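Local coordinates for protein exocyst complex component EXO70 (Saccharomyces cerevisiae, PDB 2B1E) that takes part in the secretory pathway as a subunit of the exocyst, which tethers secretory vesicles to sites of exocytosis, and contributes to assembly of that complex, at residues N181-A186 / I221-K226; F100-N105 / L188-N193; N254-S259 / N269-C274; G145-L150 / S214-P219. All blocks are in the same frame, centred on the assembly; numbering follows the deposited sequence.

How the interactions relate
The four contacts lie within one multi-helix region of this long all-helical chain. Helix 180-201 serves interactions 1 and 2, whose centres are 11 Å apart and which meet where Ser-182 OG comes 2.7 Å from Gln-103 NE2, a probable hydrogen bond. Helix 209-233 serves interactions 1 and 4, centres 14 Å apart. Interaction 3 adds the next two helices, and Tyr-224 CZ of interaction 1 packs 3.8 Å from Val-256 CG2. Interactions 2 and 4 touch through Ile-191 CA and Leu-217 CD2, 4.0 Å apart. Interactions 3 and 4 do not touch, their nearest atoms being about 6 Å apart. None of the four contacts includes a bound ligand.

Interaction 1: residues N181-A186 / I221-K226; sequences NSYTEA and ISAYAK
Thr-184 OG1, which lies 3.9 Å from CE1 of Tyr-224, is gripped by two hydrogen bonds: one to the carbonyl O of Met-180, a turn earlier in its own helix, the other to Ser-252 OG on helix 245-259. The same Ser-252 hydroxyl bonds Tyr-224 OH, so a single serine of a third helix ties together polar groups from both segments and holds the end of the Tyr-224 ring in place. The direct contact consists of van der Waals touches, with no polar bond between the segments. Tyr-183 CE2 sits at the rim of the Tyr-224 ring, in its plane, 3.8 Å from CD1; Tyr-224 CD1 lies near the plane of the Tyr-183 ring, so the two rings meet edge against edge and are neither stacked nor T-shaped. With CG anti to the backbone N (chi1 -173°), Tyr-183 reaches across to the other helix, and its OH comes within 3.8 Å of Ala-223 CB. Cutting Tyr-183 back to an alanine is likely to open a gap beside Tyr-224 and Ala-223, leaving the rim of the Tyr-224 ring without its aromatic neighbour. The axes of segments 181-186 and 221-226 approach to 11.8 Å, with an angle of 162° between their N-to-C directions, a wide spacing bridged by the tyrosines. Consecutive antiparallel helices closed over by a third are characteristic of the helical bundles that build the elongated Exo70 rod.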
loop_
_atom_site.group_PDB
_atom_site.type_symbol
_atom_site.label_atom_id
_atom_site.label_comp_id
_atom_site.label_asym_id
_atom_site.label_seq_id
_atom_site.Cartn_x
_atom_site.Cartn_y
_atom_site.Cartn_z
ATOM N N ASN A 181 -5.037 -14.004 -1.437
ATOM C CA ASN A 181 -4.541 -14.167 -0.076
ATOM C C ASN A 181 -4.338 -15.636 0.287
ATOM O O ASN A 181 -3.269 -16.023 0.764
ATOM C CB ASN A 181 -5.504 -13.515 0.920
ATOM C CG ASN A 181 -5.692 -12.031 0.660
ATOM O OD1 ASN A 181 -4.723 -11.274 0.600
ATOM N ND2 ASN A 181 -6.943 -11.609 0.502
ATOM N N SER A 182 -5.367 -16.449 0.070
ATOM C CA SER A 182 -5.275 -17.876 0.366
ATOM C C SER A 182 -4.235 -18.524 -0.540
ATOM O O SER A 182 -3.362 -19.253 -0.072
ATOM C CB SER A 182 -6.625 -18.561 0.157
ATOM O OG SER A 182 -7.578 -18.088 1.089
ATOM N N TYR A 183 -4.339 -18.250 -1.837
ATOM C CA TYR A 183 -3.410 -18.795 -2.818
ATOM C C TYR A 183 -1.987 -18.566 -2.334
ATOM O O TYR A 183 -1.133 -19.454 -2.441
ATOM C CB TYR A 183 -3.599 -18.111 -4.172
ATOM C CG TYR A 183 -2.793 -18.737 -5.292
ATOM C CD1 TYR A 183 -3.340 -19.729 -6.104
ATOM C CD2 TYR A 183 -1.472 -18.347 -5.528
ATOM C CE1 TYR A 183 -2.593 -20.318 -7.127
ATOM C CE2 TYR A 183 -0.716 -18.929 -6.544
ATOM C CZ TYR A 183 -1.281 -19.910 -7.340
ATOM O OH TYR A 183 -0.537 -20.472 -8.355
ATOM N N THR A 184 -1.738 -17.370 -1.803
ATOM C CA THR A 184 -0.421 -17.012 -1.292
ATOM C C THR A 184 -0.068 -17.827 -0.056
ATOM O O THR A 184 1.033 -18.376 0.040
ATOM C CB THR A 184 -0.344 -15.517 -0.921
ATOM O OG1 THR A 184 -0.407 -14.722 -2.112
ATOM C CG2 THR A 184 0.957 -15.219 -0.194
ATOM N N GLU A 185 -1.002 -17.904 0.886
ATOM C CA GLU A 185 -0.769 -18.648 2.115
ATOM C C GLU A 185 -0.485 -20.113 1.803
ATOM O O GLU A 185 0.389 -20.729 2.416
ATOM C CB GLU A 185 -1.981 -18.544 3.044
ATOM C CG GLU A 185 -1.701 -19.001 4.462
ATOM C CD GLU A 185 -2.955 -19.092 5.315
ATOM O OE1 GLU A 185 -3.796 -18.170 5.246
ATOM O OE2 GLU A 185 -3.095 -20.083 6.061
ATOM N N ALA A 186 -1.223 -20.667 0.843
ATOM C CA ALA A 186 -1.036 -22.061 0.456
ATOM C C ALA A 186 0.369 -22.240 -0.110
ATOM O O ALA A 186 1.099 -23.153 0.279
ATOM C CB ALA A 186 -2.074 -22.459 -0.588
ATOM N N ILE A 221 6.216 -20.970 -8.943
ATOM C CA ILE A 221 6.483 -19.539 -9.029
ATOM C C ILE A 221 5.927 -18.972 -10.335
ATOM O O ILE A 221 5.209 -17.974 -10.334
ATOM C CB ILE A 221 8.007 -19.259 -8.954
ATOM C CG1 ILE A 221 8.492 -19.599 -7.645
ATOM C CG2 ILE A 221 8.308 -17.797 -9.237
ATOM N N SER A 222 6.265 -19.612 -11.448
ATOM C CA SER A 222 5.788 -19.166 -12.750
ATOM C C SER A 222 4.269 -19.033 -12.687
ATOM O O SER A 222 3.704 -18.044 -13.150
ATOM C CB SER A 222 6.190 -20.178 -13.829
ATOM O OG SER A 222 5.850 -19.715 -15.126
ATOM N N ALA A 223 3.619 -20.030 -12.094
ATOM C CA ALA A 223 2.169 -20.039 -11.959
ATOM C C ALA A 223 1.683 -18.868 -11.111
ATOM O O ALA A 223 0.638 -18.277 -11.388
ATOM C CB ALA A 223 1.719 -21.350 -11.334
ATOM N N TYR A 224 2.448 -18.547 -10.072
ATOM C CA TYR A 224 2.106 -17.447 -9.179
ATOM C C TYR A 224 2.275 -16.113 -9.890
ATOM O O TYR A 224 1.358 -15.288 -9.906
ATOM C CB TYR A 224 3.005 -17.469 -7.939
ATOM C CG TYR A 224 2.883 -16.235 -7.071
ATOM C CD1 TYR A 224 1.826 -16.087 -6.173
ATOM C CD2 TYR A 224 3.819 -15.206 -7.161
ATOM C CE1 TYR A 224 1.706 -14.943 -5.383
ATOM C CE2 TYR A 224 3.709 -14.058 -6.379
ATOM C CZ TYR A 224 2.652 -13.933 -5.491
ATOM O OH TYR A 224 2.557 -12.809 -4.700
ATOM N N ALA A 225 3.456 -15.912 -10.469
ATOM C CA ALA A 225 3.780 -14.682 -11.173
ATOM C C ALA A 225 2.785 -14.380 -12.287
ATOM O O ALA A 225 2.460 -13.216 -12.534
ATOM C CB ALA A 225 5.190 -14.763 -11.740
ATOM N N LYS A 226 2.302 -15.420 -12.964
ATOM C CA LYS A 226 1.344 -15.209 -14.040
ATOM C C LYS A 226 0.010 -14.731 -13.479
ATOM O O LYS A 226 -0.572 -13.772 -13.979
ATOM C CB LYS A 226 1.133 -16.488 -14.854
ATOM C CG LYS A 226 0.090 -16.316 -15.949
ATOM C CD LYS A 226 0.156 -17.398 -17.008
ATOM C CE LYS A 226 -0.874 -17.126 -18.102
ATOM N NZ LYS A 226 -0.701 -18.006 -19.293
#

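Interaction 2: residues F100-N105 / L188-N193; sequences FDPQIN and LGFIAN
Phe-100 and Phe-190 are brought together by different first torsions: Phe-100 holds CG between its backbone N and carbonyl carbon (chi1 67°), whereas Phe-190 has CG beside the backbone N and opposite the carbonyl carbon (chi1 -80°). The two side chains therefore reach for each other from opposite directions, and their outermost carbons, Phe-100 CZ and Phe-190 CZ, are 3.9 Å apart. Pro-102 makes the second touch: its CG lies at the edge of the Phe-190 ring, near the ring plane, 4.0 Å from CE2, with the two side chains crossing at about a right angle. Phe-190 is thus met at neighbouring atoms of its far end, CZ and CE2, by residues on both sides of Asp-101, the N-cap residue of helix 102-108. Within that first turn, Ile-104 N bonds Asp-101 O at 3.2 Å. Phe-112 completes the aromatic group, meeting Phe-100 edge-to-face and Phe-190 with planes inclined at about 40°, while Cys-154 of helix 136-155 touches both phenylalanines of the contact. The whole is an aromatic cluster with a proline at its border, through which the start of a short helix is joined to the side of helix 180-201 in an all-helical bundle.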
loop_
_atom_site.group_PDB
_atom_site.type_symbol
_atom_site.label_atom_id
_atom_site.label_comp_id
_atom_site.label_asym_id
_atom_site.label_seq_id
_atom_site.Cartn_x
_atom_site.Cartn_y
_atom_site.Cartn_z
ATOM N N PHE A 100 -4.980 -32.277 -2.807
ATOM C CA PHE A 100 -6.014 -31.859 -1.879
ATOM C C PHE A 100 -6.192 -30.358 -1.951
ATOM O O PHE A 100 -5.292 -29.645 -2.381
ATOM C CB PHE A 100 -5.631 -32.275 -0.456
ATOM C CG PHE A 100 -4.438 -31.542 0.085
ATOM C CD1 PHE A 100 -4.567 -30.243 0.584
ATOM C CD2 PHE A 100 -3.183 -32.131 0.068
ATOM C CE1 PHE A 100 -3.462 -29.546 1.052
ATOM C CE2 PHE A 100 -2.067 -31.440 0.536
ATOM C CZ PHE A 100 -2.206 -30.148 1.029
ATOM N N ASP A 101 -7.361 -29.885 -1.533
ATOM C CA ASP A 101 -7.643 -28.458 -1.535
ATOM C C ASP A 101 -7.024 -27.873 -0.269
ATOM O O ASP A 101 -7.469 -28.159 0.841
ATOM C CB ASP A 101 -9.154 -28.213 -1.545
ATOM C CG ASP A 101 -9.497 -26.744 -1.640
ATOM O OD1 ASP A 101 -8.904 -25.952 -0.880
ATOM O OD2 ASP A 101 -10.356 -26.378 -2.468
ATOM N N PRO A 102 -5.976 -27.048 -0.422
ATOM C CA PRO A 102 -5.276 -26.416 0.704
ATOM C C PRO A 102 -6.190 -25.546 1.571
ATOM O O PRO A 102 -6.017 -25.468 2.787
ATOM C CB PRO A 102 -4.193 -25.582 0.018
ATOM C CG PRO A 102 -3.995 -26.275 -1.310
ATOM C CD PRO A 102 -5.404 -26.605 -1.704
ATOM N N GLN A 103 -7.158 -24.896 0.931
ATOM C CA GLN A 103 -8.099 -24.017 1.626
ATOM C C GLN A 103 -8.742 -24.688 2.832
ATOM O O GLN A 103 -9.077 -24.019 3.809
ATOM C CB GLN A 103 -9.187 -23.540 0.663
ATOM C CG GLN A 103 -10.129 -22.512 1.258
ATOM C CD GLN A 103 -9.388 -21.332 1.859
ATOM O OE1 GLN A 103 -9.194 -21.256 3.072
ATOM N NE2 GLN A 103 -8.959 -20.412 1.009
ATOM N N ILE A 104 -8.923 -26.004 2.764
ATOM C CA ILE A 104 -9.516 -26.743 3.875
ATOM C C ILE A 104 -8.546 -26.737 5.053
ATOM O O ILE A 104 -8.907 -26.355 6.167
ATOM C CB ILE A 104 -9.823 -28.207 3.478
ATOM C CG1 ILE A 104 -10.946 -28.233 2.437
ATOM C CG2 ILE A 104 -10.185 -29.024 4.720
ATOM C CD1 ILE A 104 -11.207 -29.594 1.841
ATOM N N ASN A 105 -7.310 -27.154 4.797
ATOM C CA ASN A 105 -6.286 -27.185 5.836
ATOM C C ASN A 105 -6.146 -25.804 6.470
ATOM O O ASN A 105 -6.083 -25.674 7.693
ATOM C CB ASN A 105 -4.949 -27.620 5.235
ATOM C CG ASN A 105 -4.979 -29.041 4.726
ATOM O OD1 ASN A 105 -4.633 -29.980 5.446
ATOM N ND2 ASN A 105 -5.417 -29.214 3.485
ATOM N N LEU A 188 2.985 -20.512 0.416
ATOM C CA LEU A 188 4.005 -20.357 1.441
ATOM C C LEU A 188 4.199 -21.662 2.213
ATOM O O LEU A 188 5.319 -22.011 2.587
ATOM C CB LEU A 188 3.622 -19.212 2.385
ATOM C CG LEU A 188 3.579 -17.846 1.691
ATOM C CD1 LEU A 188 2.996 -16.787 2.624
ATOM C CD2 LEU A 188 4.974 -17.467 1.251
ATOM N N GLY A 189 3.104 -22.380 2.442
ATOM C CA GLY A 189 3.178 -23.651 3.140
ATOM C C GLY A 189 3.889 -24.691 2.282
ATOM O O GLY A 189 4.682 -25.484 2.785
ATOM N N PHE A 190 3.608 -24.697 0.982
ATOM C CA PHE A 190 4.265 -25.642 0.089
ATOM C C PHE A 190 5.756 -25.337 -0.064
ATOM O O PHE A 190 6.578 -26.250 -0.136
ATOM C CB PHE A 190 3.585 -25.654 -1.283
ATOM C CG PHE A 190 2.327 -26.478 -1.324
ATOM C CD1 PHE A 190 2.364 -27.838 -1.026
ATOM C CD2 PHE A 190 1.102 -25.895 -1.648
ATOM C CE1 PHE A 190 1.203 -28.610 -1.048
ATOM C CE2 PHE A 190 -0.071 -26.662 -1.673
ATOM C CZ PHE A 190 -0.018 -28.021 -1.372
ATOM N N ILE A 191 6.108 -24.056 -0.109
ATOM C CA ILE A 191 7.512 -23.680 -0.239
ATOM C C ILE A 191 8.263 -24.144 1.001
ATOM O O ILE A 191 9.343 -24.733 0.909
ATOM C CB ILE A 191 7.671 -22.141 -0.389
ATOM C CG1 ILE A 191 7.285 -21.716 -1.812
ATOM C CG2 ILE A 191 9.114 -21.722 -0.053
ATOM C CD1 ILE A 191 7.141 -20.202 -1.991
ATOM N N ALA A 192 7.662 -23.893 2.159
ATOM C CA ALA A 192 8.237 -24.265 3.439
ATOM C C ALA A 192 8.365 -25.782 3.616
ATOM O O ALA A 192 9.374 -26.270 4.141
ATOM C CB ALA A 192 7.393 -23.679 4.558
ATOM N N ASN A 193 7.348 -26.518 3.171
ATOM C CA ASN A 193 7.334 -27.974 3.282
ATOM C C ASN A 193 8.244 -28.680 2.271
ATOM O O ASN A 193 8.744 -29.769 2.553
ATOM C CB ASN A 193 5.898 -28.498 3.151
ATOM C CG ASN A 193 5.002 -28.056 4.306
ATOM O OD1 ASN A 193 3.776 -28.163 4.233
ATOM N ND2 ASN A 193 5.614 -27.565 5.380
#

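Interaction 3: residues N254-S259 / N269-C274; sequences NDVKKS and NLLQDC
Apolar contact comes first, and it centres on Leu-271 and its CD1 methyl. That carbon lies 4.0 Å from Val-256 CG1 and 3.9 Å from Lys-257 CG, so one branch of the leucine touches two consecutive residues of the facing helix. The approaches differ: Val-256 and Leu-271 cross at about a right angle, whereas Lys-257 and Leu-271 slide past each other in opposite directions, bringing Leu-271 CB to 4.2 Å from the same Lys-257 CG. The valine branch that meets the leucine methyl, CG1, is the one set anti to the backbone N (chi1 172°). Tyr-224 touches Val-256 and Ile-221 touches Leu-271, both from helix 209-233, so this pair continues into the bundle interior.

Polar interactions flank the apolar contact. The aliphatic part of Lys-257 packs on the leucine, while the chain bends at chi3 and its NZ hydrogen-bonds Thr-275 OG1, one turn beyond Leu-271. That threonine hydroxyl also bonds Leu-271 O. At the C-terminal end of helix 245-259, Ser-259 OG donates to Val-256 O over 2.7 Å, with a C=O...donor angle of 125° and the donor tilted 23° from the carbonyl plane; Ser-259 N makes a weak bond to the same oxygen. The chemistry is therefore divided: hydrocarbon surfaces join the helices inside, and the ammonium group of Lys-257 gains a hydroxyl partner on the opposite helix.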
loop_
_atom_site.group_PDB
_atom_site.type_symbol
_atom_site.label_atom_id
_atom_site.label_comp_id
_atom_site.label_asym_id
_atom_site.label_seq_id
_atom_site.Cartn_x
_atom_site.Cartn_y
_atom_site.Cartn_z
ATOM N N ASN A 254 5.767 -9.797 -1.340
ATOM C CA ASN A 254 6.766 -9.645 -0.287
ATOM C C ASN A 254 6.895 -10.953 0.492
ATOM O O ASN A 254 8.002 -11.430 0.736
ATOM C CB ASN A 254 6.389 -8.515 0.676
ATOM C CG ASN A 254 6.639 -7.138 0.089
ATOM O OD1 ASN A 254 7.078 -7.004 -1.055
ATOM N ND2 ASN A 254 6.361 -6.105 0.875
ATOM N N ASP A 255 5.762 -11.525 0.886
ATOM C CA ASP A 255 5.775 -12.782 1.632
ATOM C C ASP A 255 6.436 -13.912 0.837
ATOM O O ASP A 255 7.177 -14.722 1.394
ATOM C CB ASP A 255 4.351 -13.195 2.022
ATOM C CG ASP A 255 3.773 -12.331 3.135
ATOM O OD1 ASP A 255 4.555 -11.608 3.793
ATOM O OD2 ASP A 255 2.541 -12.383 3.360
ATOM N N VAL A 256 6.168 -13.966 -0.463
ATOM C CA VAL A 256 6.752 -15.007 -1.296
ATOM C C VAL A 256 8.254 -14.799 -1.418
ATOM O O VAL A 256 9.027 -15.741 -1.267
ATOM C CB VAL A 256 6.113 -15.034 -2.710
ATOM C CG1 VAL A 256 6.873 -15.995 -3.614
ATOM C CG2 VAL A 256 4.661 -15.469 -2.611
ATOM N N LYS A 257 8.671 -13.562 -1.671
ATOM C CA LYS A 257 10.094 -13.277 -1.801
ATOM C C LYS A 257 10.896 -13.580 -0.536
ATOM O O LYS A 257 12.005 -14.111 -0.618
ATOM C CB LYS A 257 10.324 -11.819 -2.216
ATOM C CG LYS A 257 9.915 -11.526 -3.644
ATOM C CD LYS A 257 10.578 -10.260 -4.185
ATOM C CE LYS A 257 10.198 -9.031 -3.384
ATOM N NZ LYS A 257 10.752 -7.796 -4.009
ATOM N N LYS A 258 10.345 -13.258 0.630
ATOM C CA LYS A 258 11.068 -13.515 1.865
ATOM C C LYS A 258 11.156 -15.012 2.167
ATOM O O LYS A 258 12.104 -15.466 2.808
ATOM C CB LYS A 258 10.423 -12.773 3.040
ATOM C CG LYS A 258 9.115 -13.361 3.530
ATOM C CD LYS A 258 9.151 -13.600 5.037
ATOM C CE LYS A 258 9.366 -12.308 5.811
ATOM N NZ LYS A 258 9.351 -12.543 7.287
ATOM N N SER A 259 10.176 -15.780 1.696
ATOM C CA SER A 259 10.175 -17.223 1.930
ATOM C C SER A 259 11.197 -17.879 1.016
ATOM O O SER A 259 11.668 -18.987 1.278
ATOM C CB SER A 259 8.796 -17.812 1.640
ATOM O OG SER A 259 8.571 -17.893 0.245
ATOM N N ASN A 269 13.700 -14.025 -11.237
ATOM C CA ASN A 269 13.591 -12.863 -12.108
ATOM C C ASN A 269 12.135 -12.433 -12.279
ATOM O O ASN A 269 11.849 -11.244 -12.392
ATOM C CB ASN A 269 14.207 -13.166 -13.480
ATOM C CG ASN A 269 13.484 -14.278 -14.216
ATOM O OD1 ASN A 269 13.366 -15.398 -13.716
ATOM N ND2 ASN A 269 13.001 -13.975 -15.417
ATOM N N LEU A 270 11.222 -13.401 -12.288
ATOM C CA LEU A 270 9.797 -13.122 -12.451
ATOM C C LEU A 270 9.236 -12.319 -11.282
ATOM O O LEU A 270 8.530 -11.329 -11.479
ATOM C CB LEU A 270 9.011 -14.430 -12.589
ATOM C CG LEU A 270 9.349 -15.321 -13.787
ATOM C CD1 LEU A 270 8.655 -16.667 -13.639
ATOM C CD2 LEU A 270 8.928 -14.636 -15.076
ATOM N N LEU A 271 9.543 -12.751 -10.066
ATOM C CA LEU A 271 9.061 -12.054 -8.885
ATOM C C LEU A 271 9.516 -10.601 -8.950
ATOM O O LEU A 271 8.713 -9.682 -8.794
ATOM C CB LEU A 271 9.603 -12.710 -7.615
ATOM C CG LEU A 271 9.254 -14.186 -7.404
ATOM C CD1 LEU A 271 9.758 -14.636 -6.038
ATOM C CD2 LEU A 271 7.746 -14.376 -7.511
ATOM N N GLN A 272 10.807 -10.406 -9.195
ATOM C CA GLN A 272 11.375 -9.069 -9.280
ATOM C C GLN A 272 10.583 -8.204 -10.258
ATOM O O GLN A 272 10.208 -7.077 -9.935
ATOM C CB GLN A 272 12.840 -9.156 -9.705
ATOM C CG GLN A 272 13.682 -9.999 -8.759
ATOM C CD GLN A 272 15.127 -10.107 -9.197
ATOM O OE1 GLN A 272 15.417 -10.494 -10.331
ATOM N NE2 GLN A 272 16.045 -9.769 -8.298
ATOM N N ASP A 273 10.323 -8.731 -11.450
ATOM C CA ASP A 273 9.556 -7.982 -12.433
ATOM C C ASP A 273 8.214 -7.608 -11.808
ATOM O O ASP A 273 7.769 -6.463 -11.901
ATOM C CB ASP A 273 9.329 -8.820 -13.690
ATOM C CG ASP A 273 10.628 -9.264 -14.338
ATOM O OD1 ASP A 273 11.479 -8.395 -14.627
ATOM O OD2 ASP A 273 10.795 -10.483 -14.566
ATOM N N CYS A 274 7.577 -8.582 -11.163
ATOM C CA CYS A 274 6.289 -8.356 -10.517
ATOM C C CYS A 274 6.383 -7.277 -9.446
ATOM O O CYS A 274 5.493 -6.438 -9.320
ATOM C CB CYS A 274 5.769 -9.656 -9.893
ATOM S SG CYS A 274 5.156 -10.860 -11.092
#

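Interaction 4: residues G145-L150 / S214-P219; sequences GERSKL and SQILSP
Ile-216 CD1 lies 4.0 Å from Arg-147 CB in van der Waals contact, and Ser-148 CB sits 4.0 Å from the carbonyl O of Ile-216. The latter meets backbone rather than side chain, in keeping with the small serine and the close backbones: Ser-148 CA and Ile-216 CA are 5.2 Å apart.

The hydroxyls of Ser-148 and Ser-218 each bond a carbonyl one turn back in their own helix. Ser-148 OG, held between its backbone N and carbonyl carbon (chi1 59°), bonds Val-144 O. Ser-218 OG donates to Ser-214 O across 2.9 Å from above the carbonyl plane, 50° out of it, and Ser-218 N uses the same oxygen. One residue on, Pro-219 supplies no N-H and the helix kinks there.

Ionic contacts point away from the interface. Arg-147 packs by its CB, but its chain bends at chi2 and chi3 to take the guanidinium to a salt bridge with Glu-194 of helix 180-201 and a hydrogen bond with Tyr-115 OH. Lys-149 NZ hydrogen-bonds Glu-146 OE1 at 3.2 Å in a salt bridge, from above the carboxylate plane (55° out of it). Charge is thus satisfied beside the interface, which packs carbon against carbon and backbone.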
loop_
_atom_site.group_PDB
_atom_site.type_symbol
_atom_site.label_atom_id
_atom_site.label_comp_id
_atom_site.label_asym_id
_atom_site.label_seq_id
_atom_site.Cartn_x
_atom_site.Cartn_y
_atom_site.Cartn_z
ATOM N N GLY A 145 9.650 -34.286 -10.842
ATOM C CA GLY A 145 8.441 -34.413 -11.635
ATOM C C GLY A 145 7.220 -34.794 -10.824
ATOM O O GLY A 145 6.160 -34.196 -10.982
ATOM N N GLU A 146 7.362 -35.782 -9.948
ATOM C CA GLU A 146 6.240 -36.229 -9.137
ATOM C C GLU A 146 5.781 -35.183 -8.122
ATOM O O GLU A 146 4.582 -34.984 -7.937
ATOM C CB GLU A 146 6.587 -37.532 -8.413
ATOM C CG GLU A 146 6.753 -38.741 -9.328
ATOM C CD GLU A 146 5.576 -38.936 -10.275
ATOM O OE1 GLU A 146 4.426 -39.058 -9.800
ATOM O OE2 GLU A 146 5.803 -38.968 -11.502
ATOM N N ARG A 147 6.728 -34.520 -7.470
ATOM C CA ARG A 147 6.392 -33.505 -6.485
ATOM C C ARG A 147 5.712 -32.284 -7.095
ATOM O O ARG A 147 4.680 -31.837 -6.599
ATOM C CB ARG A 147 7.642 -33.067 -5.716
ATOM C CG ARG A 147 8.182 -34.113 -4.744
ATOM C CD ARG A 147 7.154 -34.432 -3.667
ATOM N NE ARG A 147 6.701 -33.220 -2.990
ATOM C CZ ARG A 147 5.675 -33.170 -2.144
ATOM N NH1 ARG A 147 4.984 -34.270 -1.865
ATOM N NH2 ARG A 147 5.334 -32.021 -1.584
ATOM N N SER A 148 6.276 -31.744 -8.171
ATOM C CA SER A 148 5.683 -30.562 -8.781
ATOM C C SER A 148 4.301 -30.854 -9.365
ATOM O O SER A 148 3.448 -29.971 -9.413
ATOM C CB SER A 148 6.615 -29.964 -9.850
ATOM O OG SER A 148 6.896 -30.889 -10.876
ATOM N N LYS A 149 4.064 -32.088 -9.794
ATOM C CA LYS A 149 2.755 -32.425 -10.337
ATOM C C LYS A 149 1.720 -32.438 -9.214
ATOM O O LYS A 149 0.630 -31.883 -9.356
ATOM C CB LYS A 149 2.787 -33.785 -11.044
ATOM C CG LYS A 149 3.555 -33.771 -12.361
ATOM C CD LYS A 149 3.317 -35.033 -13.186
ATOM C CE LYS A 149 3.799 -36.299 -12.480
ATOM N NZ LYS A 149 2.927 -36.690 -11.327
ATOM N N LEU A 150 2.079 -33.057 -8.095
ATOM C CA LEU A 150 1.197 -33.152 -6.942
ATOM C C LEU A 150 0.806 -31.754 -6.440
ATOM O O LEU A 150 -0.378 -31.444 -6.279
ATOM C CB LEU A 150 1.898 -33.912 -5.817
ATOM C CG LEU A 150 1.087 -34.554 -4.682
ATOM C CD1 LEU A 150 2.003 -34.753 -3.484
ATOM C CD2 LEU A 150 -0.099 -33.694 -4.286
ATOM N N SER A 214 14.832 -25.906 -6.309
ATOM C CA SER A 214 14.546 -24.914 -7.342
ATOM C C SER A 214 13.646 -25.500 -8.432
ATOM O O SER A 214 12.620 -24.921 -8.787
ATOM C CB SER A 214 15.846 -24.405 -7.971
ATOM O OG SER A 214 15.581 -23.564 -9.087
ATOM N N GLN A 215 14.028 -26.661 -8.948
ATOM C CA GLN A 215 13.261 -27.323 -9.995
ATOM C C GLN A 215 11.818 -27.629 -9.605
ATOM O O GLN A 215 10.932 -27.672 -10.460
ATOM C CB GLN A 215 13.968 -28.611 -10.408
ATOM C CG GLN A 215 15.216 -28.359 -11.232
ATOM C CD GLN A 215 15.902 -29.639 -11.625
ATOM O OE1 GLN A 215 16.667 -30.214 -10.847
ATOM N NE2 GLN A 215 15.617 -30.111 -12.831
ATOM N N ILE A 216 11.582 -27.845 -8.317
ATOM C CA ILE A 216 10.241 -28.144 -7.832
ATOM C C ILE A 216 9.430 -26.870 -7.596
ATOM O O ILE A 216 8.241 -26.818 -7.899
ATOM C CB ILE A 216 10.302 -28.964 -6.508
ATOM C CG1 ILE A 216 10.840 -30.369 -6.795
ATOM C CG2 ILE A 216 8.923 -29.051 -5.869
ATOM C CD1 ILE A 216 11.136 -31.177 -5.552
ATOM N N LEU A 217 10.077 -25.839 -7.067
ATOM C CA LEU A 217 9.393 -24.583 -6.770
ATOM C C LEU A 217 9.213 -23.628 -7.953
ATOM O O LEU A 217 8.247 -22.868 -7.995
ATOM C CB LEU A 217 10.124 -23.849 -5.642
ATOM C CG LEU A 217 10.290 -24.556 -4.291
ATOM C CD1 LEU A 217 11.025 -23.632 -3.330
ATOM C CD2 LEU A 217 8.937 -24.918 -3.720
ATOM N N SER A 218 10.127 -23.663 -8.916
ATOM C CA SER A 218 10.032 -22.754 -10.058
ATOM C C SER A 218 8.698 -22.787 -10.800
ATOM O O SER A 218 8.137 -21.735 -11.116
ATOM C CB SER A 218 11.189 -23.001 -11.030
ATOM O OG SER A 218 12.412 -22.598 -10.433
ATOM N N PRO A 219 8.176 -23.988 -11.097
ATOM C CA PRO A 219 6.893 -24.072 -11.803
ATOM C C PRO A 219 5.799 -23.383 -10.991
ATOM O O PRO A 219 4.937 -22.695 -11.539
ATOM C CB PRO A 219 6.662 -25.573 -11.911
ATOM C CG PRO A 219 8.054 -26.111 -11.999
ATOM C CD PRO A 219 8.779 -25.322 -10.949
#